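Local coordinates for ABC transporter, substrate binding protein (Agrobacterium tumefaciens, PDB 3C9H) that probably captures a solute in the periplasm and delivers it to the membrane part of an ABC transporter, and binds a magnesium ion, at residues 85-96 and 261-272; 121-131 and 325-333. All coordinates share one frame; numbering follows the deposited sequence.

Contact 1 of 2, residues 85-96 and 261-272. With CIT (citric acid), chain D.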
loop_
_atom_site.group_PDB
_atom_site.type_symbol
_atom_site.label_atom_id
_atom_site.label_comp_id
_atom_site.label_asym_id
_atom_site.label_seq_id
_atom_site.Cartn_x
_atom_site.Cartn_y
_atom_site.Cartn_z
ATOM N N LYS A 85 19.867 -6.721 18.182
ATOM C CA LYS A 85 20.454 -7.014 16.880
ATOM C C LYS A 85 20.313 -5.826 15.940
ATOM O O LYS A 85 19.558 -4.888 16.194
ATOM C CB LYS A 85 19.755 -8.210 16.244
ATOM C CG LYS A 85 19.940 -9.519 16.967
ATOM C CD LYS A 85 19.202 -10.641 16.240
ATOM C CE LYS A 85 17.676 -10.621 16.485
ATOM N NZ LYS A 85 16.881 -11.401 15.474
ATOM N N LYS A 86 21.020 -5.881 14.825
ATOM C CA LYS A 86 20.766 -4.931 13.771
ATOM C C LYS A 86 19.523 -5.338 12.950
ATOM O O LYS A 86 19.021 -6.468 13.020
ATOM C CB LYS A 86 22.044 -4.685 12.941
ATOM C CG LYS A 86 23.177 -3.950 13.783
ATOM C CD LYS A 86 22.781 -2.503 14.185
ATOM C CE LYS A 86 23.500 -1.930 15.401
ATOM N NZ LYS A 86 22.634 -0.890 16.094
ATOM N N THR A 87 18.997 -4.382 12.205
ATOM C CA THR A 87 17.792 -4.602 11.422
ATOM C C THR A 87 17.997 -3.942 10.054
ATOM O O THR A 87 19.110 -3.560 9.708
ATOM C CB THR A 87 16.518 -4.116 12.213
ATOM O OG1 THR A 87 15.322 -4.629 11.618
ATOM C CG2 THR A 87 16.406 -2.584 12.302
ATOM N N ALA A 88 16.930 -3.814 9.281
ATOM C CA ALA A 88 16.996 -3.204 7.945
ATOM C C ALA A 88 17.535 -1.775 8.014
ATOM O O ALA A 88 17.424 -1.086 9.042
ATOM C CB ALA A 88 15.601 -3.197 7.302
ATOM N N ASP A 89 18.089 -1.327 6.895
ATOM C CA ASP A 89 18.563 0.032 6.761
ATOM C C ASP A 89 17.445 0.990 6.297
ATOM O O ASP A 89 17.557 2.213 6.479
ATOM C CB ASP A 89 19.716 0.047 5.770
ATOM C CG ASP A 89 20.847 -0.900 6.180
ATOM O OD1 ASP A 89 21.151 -0.933 7.377
ATOM O OD2 ASP A 89 21.410 -1.621 5.333
ATOM N N PHE A 90 16.415 0.419 5.660
ATOM C CA PHE A 90 15.243 1.130 5.130
ATOM C C PHE A 90 14.007 0.236 5.230
ATOM O O PHE A 90 14.048 -0.946 4.843
ATOM C CB PHE A 90 15.481 1.559 3.671
ATOM C CG PHE A 90 14.439 2.511 3.130
ATOM C CD1 PHE A 90 14.234 3.760 3.691
ATOM C CD2 PHE A 90 13.670 2.159 2.054
ATOM C CE1 PHE A 90 13.249 4.614 3.171
ATOM C CE2 PHE A 90 12.700 3.012 1.529
ATOM C CZ PHE A 90 12.496 4.242 2.105
ATOM N N ALA A 91 12.923 0.792 5.785
ATOM C CA ALA A 91 11.653 0.126 5.895
ATOM C C ALA A 91 10.676 0.906 5.058
ATOM O O ALA A 91 10.532 2.125 5.226
ATOM C CB ALA A 91 11.176 0.068 7.356
ATOM N N PHE A 92 9.988 0.224 4.168
ATOM C CA PHE A 92 9.075 0.866 3.216
ATOM C C PHE A 92 7.758 0.096 3.179
ATOM O O PHE A 92 7.718 -1.066 2.723
ATOM C CB PHE A 92 9.763 0.898 1.851
ATOM C CG PHE A 92 9.016 1.702 0.788
ATOM C CD1 PHE A 92 8.686 3.014 1.005
ATOM C CD2 PHE A 92 8.731 1.138 -0.456
ATOM C CE1 PHE A 92 8.029 3.758 0.045
ATOM C CE2 PHE A 92 8.086 1.890 -1.429
ATOM C CZ PHE A 92 7.738 3.204 -1.155
ATOM N N SER A 93 6.678 0.728 3.658
ATOM C CA SER A 93 5.430 0.035 3.933
ATOM C C SER A 93 4.202 0.877 3.653
ATOM O O SER A 93 4.169 2.082 3.948
ATOM C CB SER A 93 5.406 -0.379 5.399
ATOM O OG SER A 93 4.200 -1.024 5.736
ATOM N N SER A 94 3.195 0.205 3.113
ATOM C CA SER A 94 1.898 0.763 2.863
ATOM C C SER A 94 1.025 0.736 4.125
ATOM O O SER A 94 -0.061 1.326 4.128
ATOM C CB SER A 94 1.213 0.036 1.720
ATOM O OG SER A 94 1.228 -1.356 1.938
ATOM N N ALA A 95 1.488 0.059 5.179
ATOM C CA ALA A 95 0.770 0.067 6.452
ATOM C C ALA A 95 1.173 1.330 7.260
ATOM O O ALA A 95 2.017 1.300 8.155
ATOM C CB ALA A 95 0.941 -1.230 7.230
ATOM N N MET A 96 0.525 2.444 6.922
ATOM C CA MET A 96 0.956 3.773 7.336
ATOM C C MET A 96 0.976 3.848 8.854
ATOM O O MET A 96 1.890 4.398 9.459
ATOM C CB MET A 96 0.009 4.847 6.805
ATOM C CG MET A 96 -0.166 4.954 5.268
ATOM S SD MET A 96 -1.299 6.251 4.712
ATOM C CE MET A 96 -0.377 7.704 5.188
ATOM N N MET A 261 -3.861 5.810 0.153
ATOM C CA MET A 261 -2.760 5.599 1.086
ATOM C C MET A 261 -1.496 6.112 0.466
ATOM O O MET A 261 -1.438 6.390 -0.732
ATOM C CB MET A 261 -2.602 4.120 1.474
ATOM C CG MET A 261 -2.023 3.194 0.402
ATOM S SD MET A 261 -0.216 3.159 0.068
ATOM C CE MET A 261 0.333 3.286 1.733
ATOM N N SER A 262 -0.471 6.201 1.297
ATOM C CA SER A 262 0.834 6.650 0.846
ATOM C C SER A 262 1.846 5.721 1.471
ATOM O O SER A 262 1.809 5.534 2.680
ATOM C CB SER A 262 1.093 8.066 1.345
ATOM O OG SER A 262 0.195 9.018 0.792
ATOM N N ARG A 263 2.753 5.137 0.680
ATOM C CA ARG A 263 3.807 4.294 1.241
ATOM C C ARG A 263 4.738 5.170 2.094
ATOM O O ARG A 263 5.146 6.268 1.682
ATOM C CB ARG A 263 4.609 3.611 0.127
ATOM C CG ARG A 263 3.808 2.577 -0.608
ATOM C CD ARG A 263 4.544 1.963 -1.766
ATOM N NE ARG A 263 3.533 1.327 -2.585
ATOM C CZ ARG A 263 3.102 0.086 -2.437
ATOM N NH1 ARG A 263 3.680 -0.765 -1.596
ATOM N NH2 ARG A 263 2.097 -0.315 -3.195
ATOM N N ILE A 264 5.066 4.686 3.276
ATOM C CA ILE A 264 5.898 5.424 4.223
ATOM C C ILE A 264 7.268 4.784 4.344
ATOM O O ILE A 264 7.389 3.572 4.567
ATOM C CB ILE A 264 5.211 5.507 5.611
ATOM C CG1 ILE A 264 3.984 6.435 5.571
ATOM C CG2 ILE A 264 6.197 5.990 6.718
ATOM C CD1 ILE A 264 3.309 6.528 6.968
ATOM N N GLY A 265 8.294 5.603 4.136
ATOM C CA GLY A 265 9.663 5.208 4.297
ATOM C C GLY A 265 10.285 5.804 5.543
ATOM O O GLY A 265 10.034 6.942 5.896
ATOM N N LEU A 266 11.117 5.004 6.190
ATOM C CA LEU A 266 11.894 5.427 7.381
ATOM C C LEU A 266 13.151 4.563 7.499
ATOM O O LEU A 266 13.211 3.494 6.919
ATOM C CB LEU A 266 11.047 5.334 8.651
ATOM C CG LEU A 266 10.519 3.955 9.084
ATOM C CD1 LEU A 266 11.613 3.167 9.816
ATOM C CD2 LEU A 266 9.221 4.070 9.976
ATOM N N VAL A 267 14.149 5.077 8.222
ATOM C CA VAL A 267 15.380 4.384 8.530
ATOM C C VAL A 267 15.269 3.931 9.970
ATOM O O VAL A 267 15.106 4.768 10.857
ATOM C CB VAL A 267 16.604 5.326 8.404
ATOM C CG1 VAL A 267 17.873 4.642 8.934
ATOM C CG2 VAL A 267 16.759 5.794 6.955
ATOM N N PRO A 268 15.294 2.613 10.198
ATOM C CA PRO A 268 15.259 2.071 11.537
ATOM C C PRO A 268 16.435 2.553 12.426
ATOM O O PRO A 268 17.561 2.733 11.964
ATOM C CB PRO A 268 15.320 0.546 11.301
ATOM C CG PRO A 268 14.720 0.361 9.906
ATOM C CD PRO A 268 15.306 1.545 9.176
ATOM N N GLU A 269 16.137 2.777 13.697
ATOM C CA GLU A 269 17.129 3.087 14.714
ATOM C C GLU A 269 18.288 2.077 14.742
ATOM O O GLU A 269 19.451 2.472 14.926
ATOM C CB GLU A 269 16.437 3.123 16.075
ATOM C CG GLU A 269 17.302 3.626 17.198
ATOM C CD GLU A 269 18.090 2.535 17.890
ATOM O OE1 GLU A 269 17.800 1.331 17.661
ATOM O OE2 GLU A 269 18.996 2.877 18.696
ATOM N N ALA A 270 17.972 0.792 14.536
ATOM C CA ALA A 270 18.959 -0.306 14.618
ATOM C C ALA A 270 19.531 -0.730 13.262
ATOM O O ALA A 270 20.107 -1.818 13.120
ATOM C CB ALA A 270 18.347 -1.489 15.295
ATOM N N ALA A 271 19.383 0.127 12.268
ATOM C CA ALA A 271 20.003 -0.074 10.966
ATOM C C ALA A 271 21.484 -0.369 11.136
ATOM O O ALA A 271 22.156 0.293 11.928
ATOM C CB ALA A 271 19.823 1.168 10.107
ATOM N N ALA A 272 21.982 -1.357 10.387
ATOM C CA ALA A 272 23.405 -1.625 10.363
ATOM C C ALA A 272 24.109 -0.542 9.555
ATOM O O ALA A 272 25.235 -0.159 9.853
ATOM C CB ALA A 272 23.668 -3.007 9.786
HETATM C C1 CIT D . 1.632 -3.762 -0.577
HETATM O O1 CIT D . 2.198 -2.674 -0.276
HETATM O O2 CIT D . 1.863 -4.310 -1.675
HETATM C C2 CIT D . 0.639 -4.395 0.361
HETATM C C3 CIT D . 0.699 -5.934 0.387
HETATM O O7 CIT D . 2.080 -6.375 0.554
HETATM C C4 CIT D . -0.119 -6.491 1.547
HETATM C C5 CIT D . 0.426 -6.111 2.887
HETATM O O3 CIT D . -0.337 -5.678 3.809
HETATM O O4 CIT D . 1.640 -6.301 3.055
HETATM C C6 CIT D . 0.151 -6.556 -0.908
HETATM O O5 CIT D . 0.853 -7.296 -1.648
HETATM O O6 CIT D . -1.009 -6.329 -1.274
HETATM O O HOH W 1 5.666 -0.327 0.490
#

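Contact 2 of 2, residues 121-131 and 325-333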
loop_
_atom_site.group_PDB
_atom_site.type_symbol
_atom_site.label_atom_id
_atom_site.label_comp_id
_atom_site.label_asym_id
_atom_site.label_seq_id
_atom_site.Cartn_x
_atom_site.Cartn_y
_atom_site.Cartn_z
ATOM N N ALA A 121 4.066 18.969 3.830
ATOM C CA ALA A 121 3.995 18.902 5.286
ATOM C C ALA A 121 3.162 17.717 5.784
ATOM O O ALA A 121 3.515 17.053 6.774
ATOM C CB ALA A 121 3.457 20.250 5.848
ATOM N N TRP A 122 2.063 17.445 5.104
ATOM C CA TRP A 122 1.234 16.288 5.428
ATOM C C TRP A 122 2.006 14.958 5.331
ATOM O O TRP A 122 1.635 13.980 5.959
ATOM C CB TRP A 122 0.013 16.227 4.502
ATOM C CG TRP A 122 0.283 15.897 3.066
ATOM C CD1 TRP A 122 0.416 16.783 2.040
ATOM C CD2 TRP A 122 0.389 14.587 2.477
ATOM N NE1 TRP A 122 0.636 16.119 0.865
ATOM C CE2 TRP A 122 0.624 14.766 1.107
ATOM C CE3 TRP A 122 0.326 13.284 2.986
ATOM C CZ2 TRP A 122 0.771 13.703 0.233
ATOM C CZ3 TRP A 122 0.527 12.229 2.129
ATOM C CH2 TRP A 122 0.721 12.439 0.763
ATOM N N ALA A 123 3.050 14.948 4.518
ATOM C CA ALA A 123 3.783 13.746 4.143
ATOM C C ALA A 123 5.086 13.583 4.937
ATOM O O ALA A 123 5.919 12.736 4.610
ATOM C CB ALA A 123 4.052 13.744 2.624
ATOM N N ASN A 124 5.246 14.363 6.005
ATOM C CA ASN A 124 6.454 14.316 6.817
ATOM C C ASN A 124 6.122 14.341 8.311
ATOM O O ASN A 124 5.606 15.346 8.812
ATOM C CB ASN A 124 7.319 15.520 6.455
ATOM C CG ASN A 124 8.608 15.577 7.232
ATOM O OD1 ASN A 124 8.833 14.789 8.142
ATOM N ND2 ASN A 124 9.465 16.515 6.868
ATOM N N TRP A 125 6.401 13.244 9.010
ATOM C CA TRP A 125 6.378 13.209 10.477
ATOM C C TRP A 125 7.813 13.329 11.018
ATOM O O TRP A 125 8.602 12.400 10.907
ATOM C CB TRP A 125 5.733 11.921 11.013
ATOM C CG TRP A 125 5.505 11.950 12.517
ATOM C CD1 TRP A 125 4.520 12.630 13.180
ATOM C CD2 TRP A 125 6.289 11.292 13.543
ATOM N NE1 TRP A 125 4.639 12.437 14.537
ATOM C CE2 TRP A 125 5.714 11.628 14.785
ATOM C CE3 TRP A 125 7.438 10.488 13.530
ATOM C CZ2 TRP A 125 6.233 11.157 16.013
ATOM C CZ3 TRP A 125 7.952 10.013 14.753
ATOM C CH2 TRP A 125 7.352 10.347 15.967
ATOM N N ARG A 126 8.141 14.508 11.545
ATOM C CA ARG A 126 9.401 14.763 12.258
ATOM C C ARG A 126 10.675 14.403 11.538
ATOM O O ARG A 126 11.638 13.979 12.176
ATOM C CB ARG A 126 9.390 14.024 13.588
ATOM C CG ARG A 126 8.247 14.434 14.461
ATOM C CD ARG A 126 8.494 13.958 15.850
ATOM N NE ARG A 126 7.464 14.439 16.752
ATOM C CZ ARG A 126 7.182 13.898 17.938
ATOM N NH1 ARG A 126 7.830 12.817 18.389
ATOM N NH2 ARG A 126 6.213 14.429 18.666
ATOM N N ASN A 127 10.695 14.616 10.222
ATOM C CA ASN A 127 11.861 14.298 9.376
ATOM C C ASN A 127 12.299 12.829 9.529
ATOM O O ASN A 127 13.432 12.467 9.206
ATOM C CB ASN A 127 13.021 15.254 9.693
ATOM C CG ASN A 127 12.994 16.542 8.866
ATOM O OD1 ASN A 127 14.032 17.192 8.711
ATOM N ND2 ASN A 127 11.840 16.916 8.349
ATOM N N THR A 128 11.354 11.994 9.949
ATOM C CA THR A 128 11.619 10.615 10.348
ATOM C C THR A 128 10.878 9.595 9.472
ATOM O O THR A 128 11.509 8.704 8.906
ATOM C CB THR A 128 11.256 10.400 11.846
ATOM O OG1 THR A 128 12.062 11.271 12.644
ATOM C CG2 THR A 128 11.554 8.946 12.285
ATOM N N ALA A 129 9.546 9.723 9.410
ATOM C CA ALA A 129 8.661 8.965 8.526
ATOM C C ALA A 129 8.129 9.863 7.405
ATOM O O ALA A 129 7.540 10.948 7.662
ATOM C CB ALA A 129 7.489 8.413 9.320
ATOM N N TYR A 130 8.352 9.435 6.172
ATOM C CA TYR A 130 7.954 10.181 4.994
ATOM C C TYR A 130 6.995 9.387 4.125
ATOM O O TYR A 130 7.294 8.248 3.732
ATOM C CB TYR A 130 9.184 10.509 4.153
ATOM C CG TYR A 130 10.223 11.388 4.822
ATOM C CD1 TYR A 130 10.176 12.754 4.664
ATOM C CD2 TYR A 130 11.283 10.846 5.570
ATOM C CE1 TYR A 130 11.134 13.597 5.251
ATOM C CE2 TYR A 130 12.244 11.682 6.164
ATOM C CZ TYR A 130 12.159 13.052 5.992
ATOM O OH TYR A 130 13.080 13.892 6.531
ATOM N N ALA A 131 5.880 10.003 3.782
ATOM C CA ALA A 131 4.934 9.452 2.822
ATOM C C ALA A 131 5.491 9.712 1.444
ATOM O O ALA A 131 5.804 10.867 1.106
ATOM C CB ALA A 131 3.564 10.145 2.943
ATOM N N PRO A 325 -7.416 10.799 1.444
ATOM C CA PRO A 325 -6.046 10.442 1.852
ATOM C C PRO A 325 -5.856 10.483 3.349
ATOM O O PRO A 325 -6.701 11.016 4.066
ATOM C CB PRO A 325 -5.167 11.496 1.177
ATOM C CG PRO A 325 -6.086 12.665 0.899
ATOM C CD PRO A 325 -7.500 12.162 0.884
ATOM N N VAL A 326 -4.726 9.925 3.796
ATOM C CA VAL A 326 -4.383 9.809 5.214
ATOM C C VAL A 326 -3.118 10.670 5.487
ATOM O O VAL A 326 -2.078 10.474 4.846
ATOM C CB VAL A 326 -4.108 8.322 5.589
ATOM C CG1 VAL A 326 -4.040 8.148 7.084
ATOM C CG2 VAL A 326 -5.184 7.376 4.970
ATOM N N PRO A 327 -3.212 11.643 6.415
ATOM C CA PRO A 327 -2.052 12.483 6.765
ATOM C C PRO A 327 -1.102 11.799 7.767
ATOM O O PRO A 327 -1.552 10.993 8.593
ATOM C CB PRO A 327 -2.694 13.723 7.386
ATOM C CG PRO A 327 -3.994 13.212 8.001
ATOM C CD PRO A 327 -4.423 12.008 7.182
ATOM N N VAL A 328 0.190 12.122 7.687
ATOM C CA VAL A 328 1.235 11.513 8.545
ATOM C C VAL A 328 1.662 12.436 9.708
ATOM O O VAL A 328 1.983 11.976 10.812
ATOM C CB VAL A 328 2.508 11.207 7.719
ATOM C CG1 VAL A 328 3.467 10.338 8.499
ATOM C CG2 VAL A 328 2.155 10.547 6.387
ATOM N N SER A 329 1.673 13.743 9.427
ATOM C CA SER A 329 2.248 14.767 10.306
ATOM C C SER A 329 1.634 14.890 11.715
ATOM O O SER A 329 2.335 15.323 12.645
ATOM C CB SER A 329 2.203 16.128 9.600
ATOM O OG SER A 329 0.882 16.445 9.165
ATOM N N PRO A 330 0.335 14.543 11.887
ATOM C CA PRO A 330 -0.198 14.559 13.261
ATOM C C PRO A 330 0.318 13.383 14.091
ATOM O O PRO A 330 0.285 13.432 15.317
ATOM C CB PRO A 330 -1.729 14.457 13.067
ATOM C CG PRO A 330 -1.975 14.606 11.584
ATOM C CD PRO A 330 -0.704 14.147 10.920
ATOM N N GLY A 331 0.779 12.329 13.425
ATOM C CA GLY A 331 1.378 11.210 14.128
ATOM C C GLY A 331 0.335 10.187 14.515
ATOM O O GLY A 331 -0.688 10.013 13.834
ATOM N N LEU A 332 0.598 9.512 15.625
ATOM C CA LEU A 332 -0.061 8.237 15.916
ATOM C C LEU A 332 -1.559 8.414 16.225
ATOM O O LEU A 332 -2.366 7.502 15.993
ATOM C CB LEU A 332 0.699 7.509 17.045
ATOM C CG LEU A 332 0.691 5.975 17.101
ATOM C CD1 LEU A 332 0.690 5.316 15.710
ATOM C CD2 LEU A 332 1.864 5.518 17.957
ATOM N N MET A 333 -1.915 9.600 16.724
ATOM C CA MET A 333 -3.315 9.977 17.017
ATOM C C MET A 333 -4.305 9.815 15.853
ATOM O O MET A 333 -5.496 9.604 16.089
ATOM C CB MET A 333 -3.380 11.430 17.498
ATOM C CG MET A 333 -2.865 12.453 16.478
ATOM S SD MET A 333 -3.033 14.134 17.103
ATOM C CE MET A 333 -1.628 14.968 16.339
#

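Contact 1 of 2, residues 85-96 and 261-272
One carboxylate oxygen of a bound citrate, probably from the crystallisation liquor, is gripped from both segments: Ser94 OG donates to CIT O1 at 2.8 Å, and Arg263 NH1 reaches the same O1 at 2.8 Å along the edge of its guanidinium. Ser94 OG, held between its own backbone N and carbonyl carbon (chi1 51°), is thereby turned to the ligand. Ser94 CB lies over one guanidinium face. A water bridges NH1 to Phe92 O, weakly at the latter end, while Glu135 forms a salt bridge with NE, so several partners fix the extended arginine. The Arg263 side chain crosses that of Phe92 at about a right angle, with Arg263 CB 3.4 Å from Phe92 CZ. The citrate, also bonded to Ser41, Tyr176 and Tyr238, probably marks the ligand cleft of a periplasmic-binding-protein fold, one lobe of which holds antiparallel strands 90-93 and 264-268. Ala91 pairs with Leu266 through two backbone bonds, and Ser93 with Ile264 likewise, the bond from Ile264 N to Ser93 O being 2.8 Å long. Gly265 leaves room for Phe90, whose CZ comes within 3.7 Å of Gly265 CA. Beyond the ladder, Thr87 N bonds to Ala270 O at 2.9 Å, and Thr87 CG2 packs tightly on Pro268 CB at 3.5 Å. At the other end Met96 SD takes a weak bond from Ser262 N. Strand 35-40 flanks 90-93 on its other edge; Ala91, Ser93, Ile264 and Leu266 face helices 70-82 and 96-104, whereas Phe90 and Phe92 meet Tyr280 and Phe284 of helix 274-285.

Contact 2 of 2, residues 121-131 and 325-333
Val326 O lies 4.1 Å from Trp122 CE3, an oblique and loose approach to the indole. After Pro327 the chain turns inward at Val328, whose backbone N donates to Trp122 O at 2.9 Å, almost in line with that carbonyl. The valine side chain fills the middle of the contact with both branches. CG1, anti to the backbone N (chi1 -168°), rests on Trp125 CB at 3.7 Å, while CG2 reaches Ala131 CB at 3.7 Å and also lies beside Trp122 O. Ser329 adds a weak second N-H to Trp122 O, and its CB packs against Ala121 O at 3.3 Å. Ser329 O lies at the edge of the Trp125 indole, 3.5 Å from Trp125 CD1. One face of the indole is covered by Arg126 CG, which sits over its centre from within the same segment. Gly331 then passes the ring obliquely, its CA close to the indole nitrogen at 3.5 Å from Trp125 NE1; its backbone angles, phi 89° and psi -149°, are ones that favour glycine. Residues 328-331 form a type I beta turn, closed by Gly331 N to Val328 O, which packs on the short antiparallel hairpin of strands 124-125 and 129-131. In that hairpin Thr128 and Ala129 both face Trp125, a classic beta bulge.

Overall arrangement
From the N terminus the chain first lays down 85-96, then the hairpin region 121-131, then returns with 261-272 to close contact 1 over a loop of 164 residues. Residues 325-333 arrive last and close contact 2 over 193 residues, so the two loops cross rather than nest. Strand 258-268 joins them: it lies between 90-93 and 129-131, and Gly265 N is probably hydrogen-bonded to Tyr130 O. Met96 also packs on Val326, and Ser262 on Trp122. Contact 1 thus pairs strands beside the citrate and magnesium sites, whereas contact 2, away from the annotated sites, fastens the segment leading to helix 338-353 onto the hairpin.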